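Local coordinates for protein histidinol-phosphatase (Listeria monocytogenes serotype 4b str. H7858, PDB 6NLR) that probably hydrolyses L-histidinol phosphate to histidinol and phosphate in histidine biosynthesis, using a trinuclear metal centre of the PHP family, at residues Met1-His14 against Glu29-Ala41. Numbering follows the deposited sequence.
Sequences MKRDGHTHTEFCPH and ELDFDEYSIVEHA. With MN (manganese (II) ion), chain D; CO (cobalt (II) ion), chain F.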
loop_
_atom_site.group_PDB
_atom_site.type_symbol
_atom_site.label_atom_id
_atom_site.label_comp_id
_atom_site.label_asym_id
_atom_site.label_seq_id
_atom_site.Cartn_x
_atom_site.Cartn_y
_atom_site.Cartn_z
HETATM N N MSE A 1 7.763 -5.499 20.919
HETATM C CA MSE A 1 7.728 -6.404 19.720
HETATM C C MSE A 1 8.227 -5.615 18.515
HETATM O O MSE A 1 8.352 -4.398 18.581
HETATM C CB MSE A 1 6.320 -6.957 19.452
HETATM C CG MSE A 1 5.749 -7.825 20.565
HETATM SE SE MSE A 1 7.003 -9.177 21.280
HETATM C CE MSE A 1 8.164 -8.482 22.716
ATOM N N LYS A 2 8.523 -6.321 17.423
ATOM C CA LYS A 2 9.069 -5.663 16.252
ATOM C C LYS A 2 8.514 -6.309 14.980
ATOM O O LYS A 2 8.979 -7.379 14.578
ATOM C CB LYS A 2 10.594 -5.666 16.310
ATOM C CG LYS A 2 11.225 -4.712 15.319
ATOM C CD LYS A 2 12.653 -4.303 15.645
ATOM C CE LYS A 2 13.285 -3.671 14.424
ATOM N NZ LYS A 2 14.644 -3.158 14.702
ATOM N N ARG A 3 7.580 -5.624 14.332
ATOM C CA ARG A 3 6.761 -6.193 13.247
ATOM C C ARG A 3 6.886 -5.323 11.995
ATOM O O ARG A 3 6.744 -4.084 12.103
ATOM C CB ARG A 3 5.315 -6.272 13.732
ATOM C CG ARG A 3 4.343 -6.754 12.676
ATOM C CD ARG A 3 2.944 -6.963 13.229
ATOM N NE ARG A 3 2.079 -7.375 12.128
ATOM C CZ ARG A 3 0.755 -7.279 12.120
ATOM N NH1 ARG A 3 0.105 -6.808 13.172
ATOM N NH2 ARG A 3 0.080 -7.665 11.048
ATOM N N ASP A 4 7.082 -5.959 10.844
ATOM C CA ASP A 4 6.931 -5.316 9.517
ATOM C C ASP A 4 5.674 -5.915 8.878
ATOM O O ASP A 4 5.620 -7.147 8.682
ATOM C CB ASP A 4 8.214 -5.450 8.687
ATOM C CG ASP A 4 8.207 -4.625 7.404
ATOM O OD1 ASP A 4 7.109 -4.113 7.010
ATOM O OD2 ASP A 4 9.302 -4.506 6.775
ATOM N N GLY A 5 4.687 -5.069 8.590
ATOM C CA GLY A 5 3.399 -5.504 8.032
ATOM C C GLY A 5 3.341 -5.352 6.529
ATOM O O GLY A 5 2.245 -5.597 5.980
ATOM N N HIS A 6 4.437 -4.990 5.845
ATOM C CA HIS A 6 4.352 -4.642 4.399
ATOM C C HIS A 6 5.684 -4.891 3.669
ATOM O O HIS A 6 6.549 -3.982 3.629
ATOM C CB HIS A 6 3.820 -3.211 4.281
ATOM C CG HIS A 6 3.365 -2.829 2.914
ATOM N ND1 HIS A 6 2.507 -1.766 2.711
ATOM C CD2 HIS A 6 3.676 -3.309 1.695
ATOM C CE1 HIS A 6 2.301 -1.621 1.416
ATOM N NE2 HIS A 6 3.004 -2.556 0.768
ATOM N N THR A 7 5.831 -6.064 3.048
ATOM C CA THR A 7 7.033 -6.406 2.233
ATOM C C THR A 7 6.623 -7.113 0.944
ATOM O O THR A 7 5.517 -7.721 0.889
ATOM C CB THR A 7 8.029 -7.272 3.012
ATOM O OG1 THR A 7 7.507 -8.602 3.119
ATOM C CG2 THR A 7 8.317 -6.694 4.377
ATOM N N HIS A 8 7.527 -7.059 -0.020
ATOM C CA HIS A 8 7.392 -7.624 -1.384
ATOM C C HIS A 8 8.524 -8.626 -1.622
ATOM O O HIS A 8 9.379 -8.791 -0.724
ATOM C CB HIS A 8 7.320 -6.464 -2.394
ATOM C CG HIS A 8 6.093 -5.634 -2.201
ATOM N ND1 HIS A 8 4.865 -6.011 -2.718
ATOM C CD2 HIS A 8 5.870 -4.507 -1.492
ATOM C CE1 HIS A 8 3.954 -5.111 -2.378
ATOM N NE2 HIS A 8 4.542 -4.200 -1.591
ATOM N N THR A 9 8.537 -9.254 -2.800
ATOM C CA THR A 9 9.348 -10.452 -3.107
ATOM C C THR A 9 9.840 -10.398 -4.549
ATOM O O THR A 9 9.521 -9.417 -5.262
ATOM C CB THR A 9 8.501 -11.719 -2.911
ATOM O OG1 THR A 9 7.507 -11.804 -3.940
ATOM C CG2 THR A 9 7.815 -11.752 -1.567
ATOM N N GLU A 10 10.542 -11.451 -4.975
ATOM C CA GLU A 10 10.960 -11.660 -6.387
ATOM C C GLU A 10 9.722 -11.825 -7.284
ATOM O O GLU A 10 9.887 -11.709 -8.498
ATOM C CB GLU A 10 11.934 -12.839 -6.526
ATOM C CG GLU A 10 11.340 -14.219 -6.218
ATOM C CD GLU A 10 11.290 -14.641 -4.742
ATOM O OE1 GLU A 10 11.451 -13.776 -3.828
ATOM O OE2 GLU A 10 11.036 -15.828 -4.496
ATOM N N PHE A 11 8.521 -12.047 -6.739
ATOM C CA PHE A 11 7.274 -12.181 -7.550
ATOM C C PHE A 11 6.747 -10.801 -7.974
ATOM O O PHE A 11 5.783 -10.725 -8.731
ATOM C CB PHE A 11 6.234 -13.026 -6.808
ATOM C CG PHE A 11 6.540 -14.503 -6.864
ATOM C CD1 PHE A 11 7.360 -15.103 -5.918
ATOM C CD2 PHE A 11 6.034 -15.296 -7.881
ATOM C CE1 PHE A 11 7.654 -16.456 -5.985
ATOM C CE2 PHE A 11 6.343 -16.643 -7.958
ATOM C CZ PHE A 11 7.141 -17.225 -7.003
ATOM N N CYS A 12 7.363 -9.725 -7.494
ATOM C CA CYS A 12 6.992 -8.339 -7.855
ATOM C C CYS A 12 7.759 -7.940 -9.117
ATOM O O CYS A 12 8.972 -7.759 -9.053
ATOM C CB CYS A 12 7.318 -7.375 -6.722
ATOM S SG CYS A 12 6.813 -5.692 -7.122
ATOM N N PRO A 13 7.103 -7.747 -10.280
ATOM C CA PRO A 13 7.824 -7.439 -11.521
ATOM C C PRO A 13 8.585 -6.094 -11.478
ATOM O O PRO A 13 9.557 -5.980 -12.161
ATOM C CB PRO A 13 6.743 -7.436 -12.630
ATOM C CG PRO A 13 5.515 -8.077 -11.978
ATOM C CD PRO A 13 5.644 -7.801 -10.486
ATOM N N HIS A 14 8.187 -5.135 -10.637
ATOM C CA HIS A 14 8.848 -3.803 -10.534
ATOM C C HIS A 14 9.797 -3.737 -9.327
ATOM O O HIS A 14 10.315 -2.646 -9.056
ATOM C CB HIS A 14 7.811 -2.675 -10.472
ATOM C CG HIS A 14 6.801 -2.803 -9.381
ATOM N ND1 HIS A 14 6.969 -2.274 -8.119
ATOM C CD2 HIS A 14 5.577 -3.371 -9.384
ATOM C CE1 HIS A 14 5.901 -2.539 -7.394
ATOM N NE2 HIS A 14 5.037 -3.213 -8.140
ATOM N N GLU A 29 18.328 -10.400 11.229
ATOM C CA GLU A 29 19.542 -9.670 11.675
ATOM C C GLU A 29 19.121 -8.367 12.366
ATOM O O GLU A 29 19.810 -7.973 13.304
ATOM C CB GLU A 29 20.449 -9.422 10.468
ATOM C CG GLU A 29 21.774 -8.731 10.743
ATOM C CD GLU A 29 22.435 -8.251 9.449
ATOM O OE1 GLU A 29 22.163 -8.847 8.367
ATOM O OE2 GLU A 29 23.195 -7.266 9.500
ATOM N N LEU A 30 18.059 -7.704 11.911
ATOM C CA LEU A 30 17.600 -6.417 12.508
ATOM C C LEU A 30 16.565 -6.673 13.614
ATOM O O LEU A 30 15.858 -5.707 13.960
ATOM C CB LEU A 30 17.017 -5.515 11.407
ATOM C CG LEU A 30 18.004 -5.094 10.322
ATOM C CD1 LEU A 30 17.384 -4.088 9.366
ATOM C CD2 LEU A 30 19.283 -4.533 10.947
ATOM N N ASP A 31 16.418 -7.915 14.087
ATOM C CA ASP A 31 15.604 -8.257 15.292
ATOM C C ASP A 31 14.097 -8.105 15.043
ATOM O O ASP A 31 13.362 -7.903 16.021
ATOM C CB ASP A 31 16.003 -7.386 16.489
ATOM C CG ASP A 31 17.444 -7.602 16.911
ATOM O OD1 ASP A 31 17.831 -8.783 17.081
ATOM O OD2 ASP A 31 18.172 -6.592 17.047
ATOM N N PHE A 32 13.622 -8.216 13.804
ATOM C CA PHE A 32 12.161 -8.320 13.556
ATOM C C PHE A 32 11.715 -9.665 14.133
ATOM O O PHE A 32 12.465 -10.608 13.957
ATOM C CB PHE A 32 11.831 -8.144 12.073
ATOM C CG PHE A 32 11.841 -6.695 11.664
ATOM C CD1 PHE A 32 13.027 -6.082 11.290
ATOM C CD2 PHE A 32 10.686 -5.931 11.748
ATOM C CE1 PHE A 32 13.049 -4.732 10.974
ATOM C CE2 PHE A 32 10.705 -4.582 11.428
ATOM C CZ PHE A 32 11.883 -3.985 11.036
ATOM N N ASP A 33 10.579 -9.743 14.822
ATOM C CA ASP A 33 10.030 -11.056 15.240
ATOM C C ASP A 33 8.749 -11.362 14.454
ATOM O O ASP A 33 8.287 -12.481 14.549
ATOM C CB ASP A 33 9.847 -11.137 16.752
ATOM C CG ASP A 33 9.276 -9.880 17.343
ATOM O OD1 ASP A 33 8.162 -9.525 16.907
ATOM O OD2 ASP A 33 9.984 -9.243 18.179
ATOM N N GLU A 34 8.235 -10.437 13.646
ATOM C CA GLU A 34 6.996 -10.668 12.866
ATOM C C GLU A 34 7.097 -9.931 11.534
ATOM O O GLU A 34 7.578 -8.786 11.512
ATOM C CB GLU A 34 5.799 -10.224 13.683
ATOM C CG GLU A 34 4.497 -10.716 13.133
ATOM C CD GLU A 34 3.323 -10.512 14.074
ATOM O OE1 GLU A 34 3.540 -9.958 15.136
ATOM O OE2 GLU A 34 2.200 -10.898 13.716
ATOM N N TYR A 35 6.685 -10.586 10.454
ATOM C CA TYR A 35 7.033 -10.185 9.073
ATOM C C TYR A 35 5.926 -10.658 8.133
ATOM O O TYR A 35 5.677 -11.877 8.088
ATOM C CB TYR A 35 8.413 -10.762 8.770
ATOM C CG TYR A 35 9.031 -10.373 7.454
ATOM C CD1 TYR A 35 8.681 -11.040 6.292
ATOM C CD2 TYR A 35 10.016 -9.406 7.377
ATOM C CE1 TYR A 35 9.284 -10.754 5.084
ATOM C CE2 TYR A 35 10.612 -9.088 6.169
ATOM C CZ TYR A 35 10.256 -9.774 5.020
ATOM O OH TYR A 35 10.853 -9.513 3.820
ATOM N N SER A 36 5.294 -9.732 7.411
ATOM C CA SER A 36 4.213 -10.030 6.445
ATOM C C SER A 36 4.732 -9.864 5.014
ATOM O O SER A 36 5.250 -8.791 4.642
ATOM C CB SER A 36 2.976 -9.197 6.711
ATOM O OG SER A 36 2.352 -9.593 7.923
ATOM N N ILE A 37 4.585 -10.935 4.243
ATOM C CA ILE A 37 4.773 -10.953 2.782
ATOM C C ILE A 37 3.406 -10.671 2.175
ATOM O O ILE A 37 2.523 -11.555 2.267
ATOM C CB ILE A 37 5.344 -12.294 2.324
ATOM C CG1 ILE A 37 6.663 -12.605 3.034
ATOM C CG2 ILE A 37 5.485 -12.291 0.808
ATOM C CD1 ILE A 37 7.071 -14.048 2.928
ATOM N N VAL A 38 3.247 -9.478 1.609
ATOM C CA VAL A 38 1.967 -9.029 1.030
ATOM C C VAL A 38 2.246 -8.573 -0.402
ATOM O O VAL A 38 2.258 -7.356 -0.693
ATOM C CB VAL A 38 1.282 -7.979 1.929
ATOM C CG1 VAL A 38 0.665 -8.659 3.144
ATOM C CG2 VAL A 38 2.231 -6.880 2.375
ATOM N N GLU A 39 2.481 -9.544 -1.268
ATOM C CA GLU A 39 2.826 -9.283 -2.677
ATOM C C GLU A 39 1.610 -8.670 -3.385
ATOM O O GLU A 39 0.448 -8.965 -2.992
ATOM C CB GLU A 39 3.296 -10.566 -3.347
ATOM C CG GLU A 39 3.952 -10.295 -4.671
ATOM C CD GLU A 39 5.019 -9.209 -4.573
ATOM O OE1 GLU A 39 6.149 -9.543 -4.207
ATOM O OE2 GLU A 39 4.677 -8.039 -4.846
ATOM N N HIS A 40 1.849 -7.849 -4.408
ATOM C CA HIS A 40 0.758 -7.285 -5.238
ATOM C C HIS A 40 -0.116 -8.393 -5.824
ATOM O O HIS A 40 0.429 -9.288 -6.507
ATOM C CB HIS A 40 1.336 -6.453 -6.365
ATOM C CG HIS A 40 2.083 -5.287 -5.853
ATOM N ND1 HIS A 40 1.432 -4.197 -5.320
ATOM C CD2 HIS A 40 3.406 -5.039 -5.799
ATOM C CE1 HIS A 40 2.333 -3.299 -4.958
ATOM N NE2 HIS A 40 3.549 -3.799 -5.239
ATOM N N ALA A 41 -1.426 -8.338 -5.580
ATOM C CA ALA A 41 -2.395 -9.282 -6.182
ATOM C C ALA A 41 -2.463 -9.011 -7.678
ATOM O O ALA A 41 -2.394 -7.856 -8.076
ATOM C CB ALA A 41 -3.758 -9.136 -5.559
HETATM MN MN MN D . 5.386 -2.708 -5.339
HETATM CO CO CO F . 3.537 -2.269 -1.275
HETATM O O HOH W 1 3.681 -8.627 10.067
HETATM O O HOH W 2 9.211 -10.014 1.668
HETATM O O HOH W 3 2.624 -0.271 -1.472
#
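Glu39 sends CG anti to its backbone N (chi1 -167°) and then bends at chi2 (50°), which turns its carboxylate back to His8 and Thr9. The two strands, 3-7 and 34-40, run parallel as the first beta-alpha-beta unit of the PHP domain, a TIM-barrel relative, with helix 20-29 as the crossover. His8 ND1 donates to Glu39 OE2 at 2.9 Å, the oxygen lying near the imidazole plane, and His40 N reaches that oxygen from the same face of the carboxylate. The other oxygen, Glu39 OE1, takes the Thr9 OG1 hydroxyl on its anti lone pair at 2.7 Å. Held this way, His8 presents NE2 to the cobalt, beside His6 NE2; Glu93 and Asp258 complete the protein ligands. Glu39 is therefore a second-shell residue of the cobalt site and probably makes His8 a stronger electron donor to the metal. His40 NE2 binds a manganese, and its ring makes an offset stack with that of His8, centroids 4.3 Å apart.

Midway, Thr7 OG1 donates to Ser36 O at 2.7 Å, while its CG2 lies over the Tyr35 ring. At the other end Lys2, extended beyond CG, lays CE over one face of Phe32 and carries its ammonium onward: NZ donates to Leu30 O, 2.9 Å away and nearly in line with the carbonyl bond.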